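Long-range contacts in cell wall surface anchor family protein (Streptococcus pneumoniae, PDB 4OQ1), which is an ancillary pilin of the pneumococcal pilus, containing CnaB-type domains, and probably anchors the pilus to the cell wall: residues Thr148-Ile154 and Glu207-Leu213; Arg257-Met263 and Arg307-Leu313; Asp27-Val31 and Phe127-Thr133; Val40-Leu44 and Ile114-Val119. The protein carries 3 engineered substitutions. All blocks are in the same frame, centred on the assembly; numbering follows the deposited sequence.

Interaction 1 of 4, residues Thr148-Ile154 and Glu207-Leu213; sequences TTKVKLI and EIFVTNL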
# COMPACT_ATOMS: atom_id res chain seq x y z
N THR A 148 3.34 10.53 -15.04
CA THR A 148 3.17 9.23 -14.50
C THR A 148 1.66 9.06 -14.39
O THR A 148 0.93 10.08 -14.38
CB THR A 148 3.86 9.23 -13.14
OG1 THR A 148 4.17 7.89 -12.79
CG2 THR A 148 3.00 9.94 -12.02
N THR A 149 1.22 7.83 -14.28
CA THR A 149 -0.17 7.55 -13.84
C THR A 149 -0.37 7.95 -12.41
O THR A 149 0.60 8.05 -11.66
CB THR A 149 -0.54 6.07 -13.95
OG1 THR A 149 0.43 5.29 -13.26
CG2 THR A 149 -0.60 5.68 -15.35
N LYS A 150 -1.61 8.28 -12.04
CA LYS A 150 -1.92 8.79 -10.70
C LYS A 150 -3.32 8.34 -10.36
O LYS A 150 -4.28 8.52 -11.16
CB LYS A 150 -1.91 10.33 -10.61
CG LYS A 150 -0.88 11.00 -11.47
CD LYS A 150 -1.15 12.49 -11.56
CE LYS A 150 -0.35 13.14 -12.67
NZ LYS A 150 -0.32 12.49 -13.99
N VAL A 151 -3.44 7.80 -9.15
CA VAL A 151 -4.79 7.40 -8.62
C VAL A 151 -4.90 7.74 -7.18
O VAL A 151 -3.94 7.64 -6.42
CB VAL A 151 -5.17 5.94 -8.96
CG1 VAL A 151 -4.09 5.02 -8.61
CG2 VAL A 151 -6.49 5.57 -8.24
N LYS A 152 -6.09 8.28 -6.83
CA LYS A 152 -6.38 8.77 -5.53
C LYS A 152 -7.62 8.06 -5.03
O LYS A 152 -8.69 8.03 -5.70
CB LYS A 152 -6.53 10.32 -5.50
CG LYS A 152 -6.78 10.82 -4.12
CD LYS A 152 -7.16 12.28 -3.98
CE LYS A 152 -6.18 13.21 -4.69
NZ LYS A 152 -6.60 14.65 -4.63
N LEU A 153 -7.48 7.40 -3.89
CA LEU A 153 -8.59 6.77 -3.19
C LEU A 153 -9.03 7.67 -2.05
O LEU A 153 -8.20 8.12 -1.24
CB LEU A 153 -8.25 5.34 -2.74
CG LEU A 153 -9.37 4.53 -2.05
CD1 LEU A 153 -9.09 3.02 -2.22
CD2 LEU A 153 -9.39 4.96 -0.63
N ILE A 154 -10.34 7.93 -2.00
CA ILE A 154 -10.96 8.72 -0.95
C ILE A 154 -11.91 7.82 -0.15
O ILE A 154 -12.85 7.27 -0.69
CB ILE A 154 -11.77 9.94 -1.45
CG1 ILE A 154 -10.85 10.89 -2.21
CG2 ILE A 154 -12.30 10.65 -0.21
CD1 ILE A 154 -11.55 12.12 -2.74
N GLU A 207 -7.11 9.70 2.45
CA GLU A 207 -6.69 9.53 1.06
C GLU A 207 -5.57 8.53 0.94
O GLU A 207 -4.76 8.41 1.84
CB GLU A 207 -6.33 10.83 0.34
CG GLU A 207 -7.44 11.85 0.49
CD GLU A 207 -7.22 13.15 -0.23
OE1 GLU A 207 -6.04 13.49 -0.48
OE2 GLU A 207 -8.23 13.87 -0.41
N ILE A 208 -5.63 7.73 -0.11
CA ILE A 208 -4.45 7.01 -0.57
C ILE A 208 -4.10 7.47 -1.99
O ILE A 208 -4.95 7.48 -2.91
CB ILE A 208 -4.63 5.49 -0.52
CG1 ILE A 208 -4.81 5.00 0.93
CG2 ILE A 208 -3.45 4.76 -1.14
CD1 ILE A 208 -5.40 3.58 1.01
N PHE A 209 -2.84 7.74 -2.20
CA PHE A 209 -2.34 8.26 -3.51
C PHE A 209 -1.23 7.40 -4.03
O PHE A 209 -0.21 7.22 -3.34
CB PHE A 209 -1.86 9.73 -3.34
CG PHE A 209 -1.64 10.46 -4.64
CD1 PHE A 209 -2.70 10.95 -5.34
CD2 PHE A 209 -0.37 10.67 -5.13
CE1 PHE A 209 -2.53 11.62 -6.56
CE2 PHE A 209 -0.18 11.35 -6.35
CZ PHE A 209 -1.27 11.81 -7.06
N VAL A 210 -1.44 6.80 -5.20
CA VAL A 210 -0.47 5.90 -5.82
C VAL A 210 -0.10 6.40 -7.19
O VAL A 210 -0.98 6.55 -8.08
CB VAL A 210 -1.03 4.47 -5.99
CG1 VAL A 210 0.06 3.56 -6.49
CG2 VAL A 210 -1.57 4.00 -4.62
N THR A 211 1.20 6.55 -7.42
CA THR A 211 1.74 6.93 -8.74
C THR A 211 2.47 5.82 -9.49
O THR A 211 2.98 4.89 -8.89
CB THR A 211 2.65 8.14 -8.61
OG1 THR A 211 3.77 7.87 -7.78
CG2 THR A 211 1.94 9.26 -7.99
N ASN A 212 2.57 5.97 -10.81
CA ASN A 212 3.43 5.19 -11.69
C ASN A 212 2.99 3.77 -11.92
O ASN A 212 3.75 2.96 -12.40
CB ASN A 212 4.83 5.14 -11.15
CG ASN A 212 5.82 4.76 -12.19
OD1 ASN A 212 5.93 5.45 -13.18
ND2 ASN A 212 6.48 3.63 -12.01
N LEU A 213 1.77 3.44 -11.52
CA LEU A 213 1.22 2.21 -11.92
C LEU A 213 1.21 2.07 -13.46
O LEU A 213 0.85 3.01 -14.13
CB LEU A 213 -0.25 2.11 -11.44
CG LEU A 213 -0.42 1.94 -9.91
CD1 LEU A 213 -1.90 2.04 -9.59
CD2 LEU A 213 0.21 0.66 -9.32

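Interaction 2 of 4, residues Arg257-Met263 and Arg307-Leu313; sequences RGNVDFM and RFRVEGL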
# COMPACT_ATOMS: atom_id res chain seq x y z
N ARG A 257 -23.84 1.84 18.25
CA ARG A 257 -23.48 0.84 19.29
C ARG A 257 -24.65 0.65 20.25
O ARG A 257 -25.49 1.56 20.42
CB ARG A 257 -22.23 1.31 20.04
CG ARG A 257 -20.96 1.20 19.25
CD ARG A 257 -19.82 1.97 19.92
NE ARG A 257 -19.99 3.41 19.65
CZ ARG A 257 -20.43 4.33 20.51
NH1 ARG A 257 -20.77 4.02 21.76
NH2 ARG A 257 -20.51 5.58 20.12
N GLY A 258 -24.70 -0.53 20.88
CA GLY A 258 -25.73 -0.85 21.88
C GLY A 258 -25.23 -1.81 22.95
O GLY A 258 -24.04 -2.21 22.94
N ASN A 259 -26.13 -2.15 23.90
CA ASN A 259 -25.75 -2.95 25.11
C ASN A 259 -26.70 -4.07 25.26
O ASN A 259 -27.85 -4.05 24.76
CB ASN A 259 -25.74 -2.10 26.39
CG ASN A 259 -25.10 -0.73 26.19
OD1 ASN A 259 -24.07 -0.62 25.56
ND2 ASN A 259 -25.73 0.31 26.72
N VAL A 260 -26.26 -5.09 26.00
CA VAL A 260 -27.17 -6.20 26.29
C VAL A 260 -26.88 -6.68 27.69
O VAL A 260 -25.74 -6.84 28.09
CB VAL A 260 -27.06 -7.39 25.32
CG1 VAL A 260 -28.13 -8.45 25.61
CG2 VAL A 260 -27.21 -6.91 23.91
N ASP A 261 -27.94 -6.87 28.44
CA ASP A 261 -27.87 -7.38 29.83
C ASP A 261 -28.28 -8.80 29.77
O ASP A 261 -29.29 -9.12 29.18
CB ASP A 261 -28.88 -6.66 30.67
CG ASP A 261 -28.42 -5.29 31.07
OD1 ASP A 261 -27.25 -5.13 31.52
OD2 ASP A 261 -29.23 -4.35 30.89
N PHE A 262 -27.53 -9.62 30.44
CA PHE A 262 -27.84 -11.02 30.57
C PHE A 262 -28.04 -11.47 32.05
O PHE A 262 -27.44 -10.91 33.01
CB PHE A 262 -26.73 -11.90 29.94
CG PHE A 262 -26.51 -11.67 28.47
CD1 PHE A 262 -27.28 -12.40 27.54
CD2 PHE A 262 -25.51 -10.89 28.08
CE1 PHE A 262 -27.11 -12.21 26.22
CE2 PHE A 262 -25.31 -10.70 26.71
CZ PHE A 262 -26.14 -11.35 25.79
N MET A 263 -28.78 -12.56 32.18
CA MET A 263 -28.87 -13.31 33.47
C MET A 263 -28.88 -14.83 33.27
O MET A 263 -29.73 -15.40 32.50
CB MET A 263 -30.12 -12.89 34.26
CG MET A 263 -30.04 -13.39 35.69
SD MET A 263 -31.59 -13.21 36.60
CE MET A 263 -31.30 -14.42 37.85
N ARG A 307 -25.92 -12.26 36.88
CA ARG A 307 -25.80 -11.21 35.87
C ARG A 307 -24.41 -10.99 35.21
O ARG A 307 -23.35 -11.12 35.81
CB ARG A 307 -26.21 -9.82 36.43
CG ARG A 307 -27.61 -9.65 36.92
CD ARG A 307 -28.62 -9.79 35.79
NE ARG A 307 -28.64 -8.58 34.93
CZ ARG A 307 -29.48 -7.54 35.08
NH1 ARG A 307 -30.42 -7.49 36.03
NH2 ARG A 307 -29.41 -6.54 34.23
N PHE A 308 -24.51 -10.59 33.95
CA PHE A 308 -23.40 -10.13 33.16
C PHE A 308 -23.93 -9.34 31.98
O PHE A 308 -25.11 -9.37 31.65
CB PHE A 308 -22.49 -11.30 32.75
CG PHE A 308 -23.18 -12.34 31.88
CD1 PHE A 308 -23.97 -13.31 32.43
CD2 PHE A 308 -22.96 -12.37 30.49
CE1 PHE A 308 -24.56 -14.24 31.62
CE2 PHE A 308 -23.56 -13.35 29.70
CZ PHE A 308 -24.32 -14.24 30.27
N ARG A 309 -23.00 -8.70 31.26
CA ARG A 309 -23.33 -7.64 30.39
C ARG A 309 -22.24 -7.43 29.31
O ARG A 309 -21.12 -7.72 29.56
CB ARG A 309 -23.36 -6.39 31.27
CG ARG A 309 -24.04 -5.24 30.69
CD ARG A 309 -24.25 -4.20 31.79
NE ARG A 309 -25.06 -3.15 31.21
CZ ARG A 309 -24.59 -2.04 30.68
NH1 ARG A 309 -25.42 -1.14 30.16
NH2 ARG A 309 -23.28 -1.80 30.70
N VAL A 310 -22.66 -7.00 28.14
CA VAL A 310 -21.77 -6.49 27.07
C VAL A 310 -22.27 -5.07 26.72
O VAL A 310 -23.47 -4.82 26.57
CB VAL A 310 -21.76 -7.38 25.81
CG1 VAL A 310 -21.49 -8.81 26.20
CG2 VAL A 310 -23.10 -7.31 25.08
N GLU A 311 -21.33 -4.15 26.66
CA GLU A 311 -21.68 -2.77 26.43
C GLU A 311 -20.86 -2.16 25.28
O GLU A 311 -19.71 -2.54 25.02
CB GLU A 311 -21.47 -1.99 27.74
CG GLU A 311 -21.66 -0.48 27.57
CD GLU A 311 -21.68 0.31 28.89
OE1 GLU A 311 -21.34 -0.29 29.95
OE2 GLU A 311 -22.04 1.52 28.87
N GLY A 312 -21.45 -1.16 24.63
CA GLY A 312 -20.82 -0.52 23.47
C GLY A 312 -20.92 -1.56 22.37
O GLY A 312 -21.87 -2.29 22.28
N LEU A 313 -19.98 -1.71 21.52
CA LEU A 313 -20.28 -2.84 20.61
C LEU A 313 -21.34 -2.55 19.48
O LEU A 313 -22.54 -2.28 19.64
CB LEU A 313 -20.61 -4.07 21.48
CG LEU A 313 -20.84 -5.40 20.83
CD1 LEU A 313 -20.49 -6.54 21.78
CD2 LEU A 313 -22.29 -5.38 20.48
O HOH W 1 -26.57 -7.51 33.46

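Interaction 3 of 4, residues Asp27-Val31 and Phe127-Thr133; sequences DHTLV and FEMTDQT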
# COMPACT_ATOMS: atom_id res chain seq x y z
N ASP A 27 41.98 10.21 -20.62
CA ASP A 27 41.32 9.41 -19.55
C ASP A 27 40.60 10.27 -18.50
O ASP A 27 41.16 10.70 -17.47
CB ASP A 27 42.25 8.40 -18.91
CG ASP A 27 41.50 7.35 -18.14
OD1 ASP A 27 41.16 6.29 -18.71
OD2 ASP A 27 41.21 7.63 -16.97
N HIS A 28 39.33 10.55 -18.80
CA HIS A 28 38.55 11.36 -17.95
C HIS A 28 37.50 10.50 -17.23
O HIS A 28 37.03 9.44 -17.72
CB HIS A 28 37.82 12.46 -18.73
CG HIS A 28 38.72 13.46 -19.35
ND1 HIS A 28 39.17 14.57 -18.67
CD2 HIS A 28 39.25 13.53 -20.59
CE1 HIS A 28 39.95 15.28 -19.47
NE2 HIS A 28 40.02 14.67 -20.64
N THR A 29 37.17 11.00 -16.07
CA THR A 29 36.06 10.47 -15.31
C THR A 29 34.92 11.52 -15.15
O THR A 29 35.14 12.69 -14.82
CB THR A 29 36.50 10.04 -13.90
OG1 THR A 29 37.52 9.04 -14.00
CG2 THR A 29 35.33 9.47 -13.15
N LEU A 30 33.69 11.03 -15.38
CA LEU A 30 32.47 11.81 -15.16
C LEU A 30 31.71 11.26 -13.93
O LEU A 30 31.48 10.09 -13.78
CB LEU A 30 31.55 11.76 -16.41
CG LEU A 30 30.16 12.42 -16.25
CD1 LEU A 30 30.15 13.88 -16.10
CD2 LEU A 30 29.29 11.95 -17.45
N VAL A 31 31.38 12.17 -13.03
CA VAL A 31 30.56 11.86 -11.82
C VAL A 31 29.10 12.41 -12.09
O VAL A 31 28.94 13.58 -12.54
CB VAL A 31 31.23 12.56 -10.57
CG1 VAL A 31 30.28 12.75 -9.41
CG2 VAL A 31 32.45 11.78 -10.07
N PHE A 127 27.82 16.85 -22.02
CA PHE A 127 29.02 17.15 -21.26
C PHE A 127 30.29 17.26 -22.15
O PHE A 127 30.41 16.57 -23.14
CB PHE A 127 29.18 16.14 -20.09
CG PHE A 127 29.47 14.72 -20.48
CD1 PHE A 127 30.79 14.27 -20.60
CD2 PHE A 127 28.44 13.87 -20.80
CE1 PHE A 127 31.09 12.95 -20.89
CE2 PHE A 127 28.72 12.54 -21.16
CZ PHE A 127 30.03 12.09 -21.23
N GLU A 128 31.32 17.96 -21.65
CA GLU A 128 32.50 18.15 -22.50
C GLU A 128 33.72 17.80 -21.66
O GLU A 128 33.82 18.26 -20.51
CB GLU A 128 32.52 19.56 -23.04
CG GLU A 128 33.78 19.82 -23.85
CD GLU A 128 33.85 21.19 -24.42
OE1 GLU A 128 33.89 21.26 -25.64
OE2 GLU A 128 33.86 22.18 -23.67
N MET A 129 34.54 16.89 -22.21
CA MET A 129 35.91 16.62 -21.73
C MET A 129 37.01 17.33 -22.59
O MET A 129 37.12 17.10 -23.75
CB MET A 129 36.06 15.11 -21.80
CG MET A 129 35.09 14.40 -20.84
SD MET A 129 35.31 14.96 -19.13
CE MET A 129 34.52 13.54 -18.33
N THR A 130 37.81 18.19 -21.98
CA THR A 130 38.94 18.76 -22.70
C THR A 130 40.24 18.50 -21.92
O THR A 130 40.19 18.03 -20.80
CB THR A 130 38.74 20.25 -22.89
OG1 THR A 130 38.91 20.91 -21.65
CG2 THR A 130 37.40 20.55 -23.39
N ASP A 131 41.42 18.75 -22.51
CA ASP A 131 42.68 18.54 -21.73
C ASP A 131 42.70 19.45 -20.51
O ASP A 131 43.52 19.23 -19.65
CB ASP A 131 43.97 18.76 -22.57
CG ASP A 131 44.28 17.57 -23.51
OD1 ASP A 131 43.71 16.52 -23.27
OD2 ASP A 131 45.09 17.69 -24.48
N GLN A 132 41.82 20.46 -20.43
CA GLN A 132 41.76 21.38 -19.27
C GLN A 132 40.75 21.04 -18.19
O GLN A 132 40.63 21.77 -17.21
CB GLN A 132 41.38 22.77 -19.75
CG GLN A 132 42.22 23.29 -20.91
CD GLN A 132 43.70 23.14 -20.66
OE1 GLN A 132 44.18 23.31 -19.53
NE2 GLN A 132 44.45 22.83 -21.72
N THR A 133 39.99 19.97 -18.42
CA THR A 133 38.90 19.53 -17.57
C THR A 133 39.48 19.11 -16.25
O THR A 133 40.31 18.19 -16.25
CB THR A 133 38.24 18.23 -18.16
OG1 THR A 133 37.56 18.55 -19.38
CG2 THR A 133 37.28 17.60 -17.14

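Interaction 4 of 4, residues Val40-Leu44 and Ile114-Val119; sequences VVSQL and IQTDAV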
# COMPACT_ATOMS: atom_id res chain seq x y z
N VAL A 40 16.73 4.80 -6.02
CA VAL A 40 16.97 4.29 -7.37
C VAL A 40 17.98 3.18 -7.33
O VAL A 40 17.74 2.09 -7.85
CB VAL A 40 17.54 5.41 -8.30
CG1 VAL A 40 18.00 4.83 -9.59
CG2 VAL A 40 16.52 6.55 -8.48
N VAL A 41 19.13 3.43 -6.70
CA VAL A 41 20.17 2.39 -6.63
C VAL A 41 19.59 1.12 -6.00
O VAL A 41 19.73 0.01 -6.52
CB VAL A 41 21.33 2.90 -5.78
CG1 VAL A 41 22.20 1.78 -5.29
CG2 VAL A 41 22.14 3.93 -6.53
N SER A 42 18.86 1.30 -4.91
CA SER A 42 18.27 0.15 -4.22
C SER A 42 17.45 -0.67 -5.18
O SER A 42 17.34 -1.84 -5.04
CB SER A 42 17.45 0.59 -3.04
OG SER A 42 16.23 1.14 -3.44
N GLN A 43 16.92 -0.06 -6.22
CA GLN A 43 16.06 -0.81 -7.10
C GLN A 43 16.85 -1.55 -8.18
O GLN A 43 16.23 -2.30 -8.96
CB GLN A 43 15.03 0.09 -7.77
CG GLN A 43 14.01 0.80 -6.91
CD GLN A 43 13.22 1.79 -7.78
OE1 GLN A 43 12.36 1.39 -8.59
NE2 GLN A 43 13.53 3.08 -7.64
N LEU A 44 18.19 -1.37 -8.23
CA LEU A 44 18.98 -2.04 -9.26
C LEU A 44 19.29 -3.49 -8.94
O LEU A 44 19.78 -3.79 -7.86
CB LEU A 44 20.29 -1.37 -9.50
CG LEU A 44 20.18 0.04 -10.01
CD1 LEU A 44 21.58 0.52 -10.29
CD2 LEU A 44 19.31 0.11 -11.26
N ILE A 114 20.13 5.54 -16.97
CA ILE A 114 19.82 4.18 -16.56
C ILE A 114 18.56 3.73 -17.22
O ILE A 114 17.57 4.45 -17.29
CB ILE A 114 19.47 4.09 -15.05
CG1 ILE A 114 20.58 4.62 -14.20
CG2 ILE A 114 19.17 2.64 -14.68
CD1 ILE A 114 20.29 4.50 -12.73
N GLN A 115 18.54 2.52 -17.73
CA GLN A 115 17.34 2.08 -18.35
C GLN A 115 17.20 0.59 -18.19
O GLN A 115 17.87 -0.14 -18.91
CB GLN A 115 17.32 2.46 -19.84
CG GLN A 115 16.03 2.07 -20.58
CD GLN A 115 14.73 2.54 -19.86
OE1 GLN A 115 14.01 1.71 -19.24
NE2 GLN A 115 14.46 3.87 -19.90
N THR A 116 16.35 0.16 -17.24
CA THR A 116 16.19 -1.23 -16.89
C THR A 116 14.71 -1.54 -16.79
O THR A 116 13.85 -0.66 -16.88
CB THR A 116 16.89 -1.63 -15.56
OG1 THR A 116 16.29 -0.94 -14.43
CG2 THR A 116 18.30 -1.31 -15.62
N ASP A 117 14.44 -2.81 -16.61
CA ASP A 117 13.11 -3.32 -16.40
C ASP A 117 12.51 -2.80 -15.12
O ASP A 117 11.32 -2.80 -14.99
CB ASP A 117 13.15 -4.84 -16.26
CG ASP A 117 13.64 -5.54 -17.52
OD1 ASP A 117 13.62 -4.93 -18.62
OD2 ASP A 117 14.05 -6.72 -17.39
N ALA A 118 13.35 -2.44 -14.16
CA ALA A 118 12.90 -1.97 -12.89
C ALA A 118 12.92 -0.46 -12.85
O ALA A 118 11.97 0.15 -12.40
CB ALA A 118 13.81 -2.52 -11.79
N VAL A 119 14.02 0.11 -13.34
CA VAL A 119 14.36 1.52 -13.14
C VAL A 119 14.75 2.23 -14.44
O VAL A 119 15.62 1.76 -15.15
CB VAL A 119 15.58 1.60 -12.23
CG1 VAL A 119 16.20 2.99 -12.20
CG2 VAL A 119 15.19 1.23 -10.84

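Interaction 1 of 4, residues Thr148-Ile154 and Glu207-Leu213
Strand 150-154 pairs antiparallel with strand 207-211 at the border of the four-stranded sheet in a prealbumin-like (CnaB-type) domain, where 207-211 is an outermost strand. Val-151 and Val-210 form one hydrogen-bonded pair and Leu-153 and Ile-208 the next; the shortest of their backbone bonds runs from Leu-153 N to Ile-208 O (2.7 Å). Beyond the strand end Asn-212 N reaches Thr-149 O at 3.0 Å, standing above the carbonyl plane rather than in it. The hydroxyl of Thr-149, set between its own backbone N and carbonyl carbon (chi1 54°), donates to Leu-213 O; the modelled 2.5 Å is so short that it should be read with caution. On the buried face Val-151 CG1 meets Leu-213 CD1 at 3.8 Å, and Leu-153 packs beside Ile-208 through their CB atoms, with Phe-168 of strand 167-174 touching both. The other face is mixed. Phe-209 swings its ring across toward the partner strand: the CB of Lys-152 sits at the ring edge near its plane, 3.9 Å from CD1, and the CB of Lys-150 lies obliquely near CZ. Lys-152 CD lies against the carboxylate carbon of Glu-207, which pairs through OE2 with Arg-162. Lys-150 curls back at its end to give NZ to Thr-148 O (2.7 Å), and makes a hydrogen bond to His-243 O. Two carbonyls thus satisfy Lys-150 NZ, whereas Lys-152 NZ only comes near Glu-207, 4.3 Å from OE1 and beyond a salt bridge, while the apolar face seals against the second sheet.

Interaction 2 of 4, residues Arg257-Met263 and Arg307-Leu313
Phe-262 lays its CB over one face of the Phe-308 ring, 3.5 Å from the centroid, a CH-pi contact. The two rings are nearly parallel, 15° apart, yet slid so far that they barely overlap, with centroids 5.0 Å apart. The first torsion of Phe-308 (chi1 62°) turns its ring across to the partner strand, which presents that face to Phe-262 CB. Val-310 CG1 approaches the edge of the Phe-262 ring near its plane, and Phe-338 of strand 336-340 meets the same ring edge-to-face. These side chains lie on the buried face of antiparallel strands 260-263 and 307-310, in the second prealbumin-like domain. The opposite face is charged. Asp-261 and Arg-309 run side by side in the same direction, and NE donates a weak bond to OD1 at 3.0 Å within a salt bridge. Arg-309 NH2 also holds Glu-311 OE1 at 2.6 Å, in the guanidinium plane but from above the carboxylate plane. Arg-307, bent at chi2 and chi3, crosses Asp-261 with the two flat groups 74° apart, and its NH2 makes only a long salt bridge to OD1 (3.7 Å). A water accepts from Arg-307 NE at 2.8 Å and donates to both Asp-261 OD1 and Phe-308 O. Past the strands, Asn-259 OD1 takes Gly-312 N in its carbonyl plane (2.8 Å), tying the side chain to the turn. Asp-261 OD1 is therefore held by one close arginine, Arg-309, by the water and by the more distant Arg-307, a setting that would probably favour the carboxylate form.

Interaction 3 of 4, residues Asp27-Val31 and Phe127-Thr133
His-28 and Met-129, like Leu-30 and Phe-127, meet across two strands of one sheet that face each other without pairing: the axes of 28-31 and 127-129 stay 9.0 Å apart, and mostly side chains bridge the gap. Met-129 runs back along the imidazole, counter to the direction of the histidine side chain. Its CB sits over one face of the ring, 4.0 Å from the centroid and offset toward the rim, while SD approaches the same ring obliquely at 4.2 Å from the centroid, a Met-aromatic contact. The bend at chi2 (-57°) folds the thioether back, and the methyl CE ends against His-28 CB (3.5 Å), near Thr-29 O and Leu-30 CB. At the far end of the imidazole, CE1 lies 3.1 Å from Thr-130 O and close to the CB of Thr-133; NE2 finds its hydrogen-bond partner in Asn-105 OD1, so the ring is fixed from outside the contact as well. The type I turn from Thr-130 to Thr-133, against that end of the ring, is held by its own bonds. Thr-130 N donates to Thr-133 OG1 at 2.6 Å, Thr-133 N returns to Thr-130 O, and Gln-132 N bonds Thr-130 OG1 in an ST turn. Leu-30 CD2 stands almost straight above the Phe-127 ring, 3.7 Å from the centroid and 8° off the normal, a CH-pi contact over the ring centre. Ile-139 touches both residues. Strands 28-33 and 120-129 are not neighbours in their eight-stranded sheet but face each other across its interior, consistent with a sandwich-like beta domain such as the IgG-rev fold.

Interaction 4 of 4, residues Val40-Leu44 and Ile114-Val119
Val-119 turns its CG2 methyl onto the stem of Gln-43, meeting CB at 3.3 Å, a tight approach, and lying 3.6 Å from OE1 as the glutamine chain passes it obliquely. Its other methyl, CG1, stands anti to the backbone N (chi1 167°) and meets Val-40 CG1 at 3.7 Å, the two valines crossing at about a right angle. The same Val-40 methyl reaches Ile-114 CD1 at 3.9 Å. Leu-44 CD2 closes in on Val-119 CB and, a little farther off, Ile-114 CG2. The contact thus seats residues 40-44, which include part of helix 37-42, against the turn joining strand 114-115 to strand 120-129, a beta hairpin at the margin of the eight-stranded sheet of the N-terminal part. Within that turn Thr-116 OG1 accepts from Val-119 N at 2.7 Å, an ST motif, and Thr-116 N bonds Val-119 O, which together hold Val-119 in its pose toward the helix. Ala-118 CB packs on Gln-43 O at 3.7 Å. Gln-43 OE1 is engaged by the hydroxyl of Ser-191, and Asp-117 O takes Ser-192 OG; both serines belong to the prealbumin-like domain that follows, which the N-terminal part meets here. Phe-93 of strand 85-93 touches Leu-44 and Ile-114.

In the fold
Along the chain, interaction 4 lies between the two halves of interaction 3, and interactions 1 and 2 follow in turn. Interactions 3 and 4, with centres about 26 Å apart, share the eight-stranded sheet of the N-terminal part, where strands 114-115 and 120-129 are neighbours. Interaction 1 belongs to the first prealbumin-like domain and interaction 2 to the second, in equivalent edge pairs, with centres about 43 Å apart. The centres of interactions 2 and 3 are about 80 Å apart on opposite sides of the chain's centre. Interaction 4 comes within about 7 Å of interaction 1, nearest atoms, where the N-terminal part meets the next domain. The series gives an elongated pilin, consistent with a pilus-anchoring role.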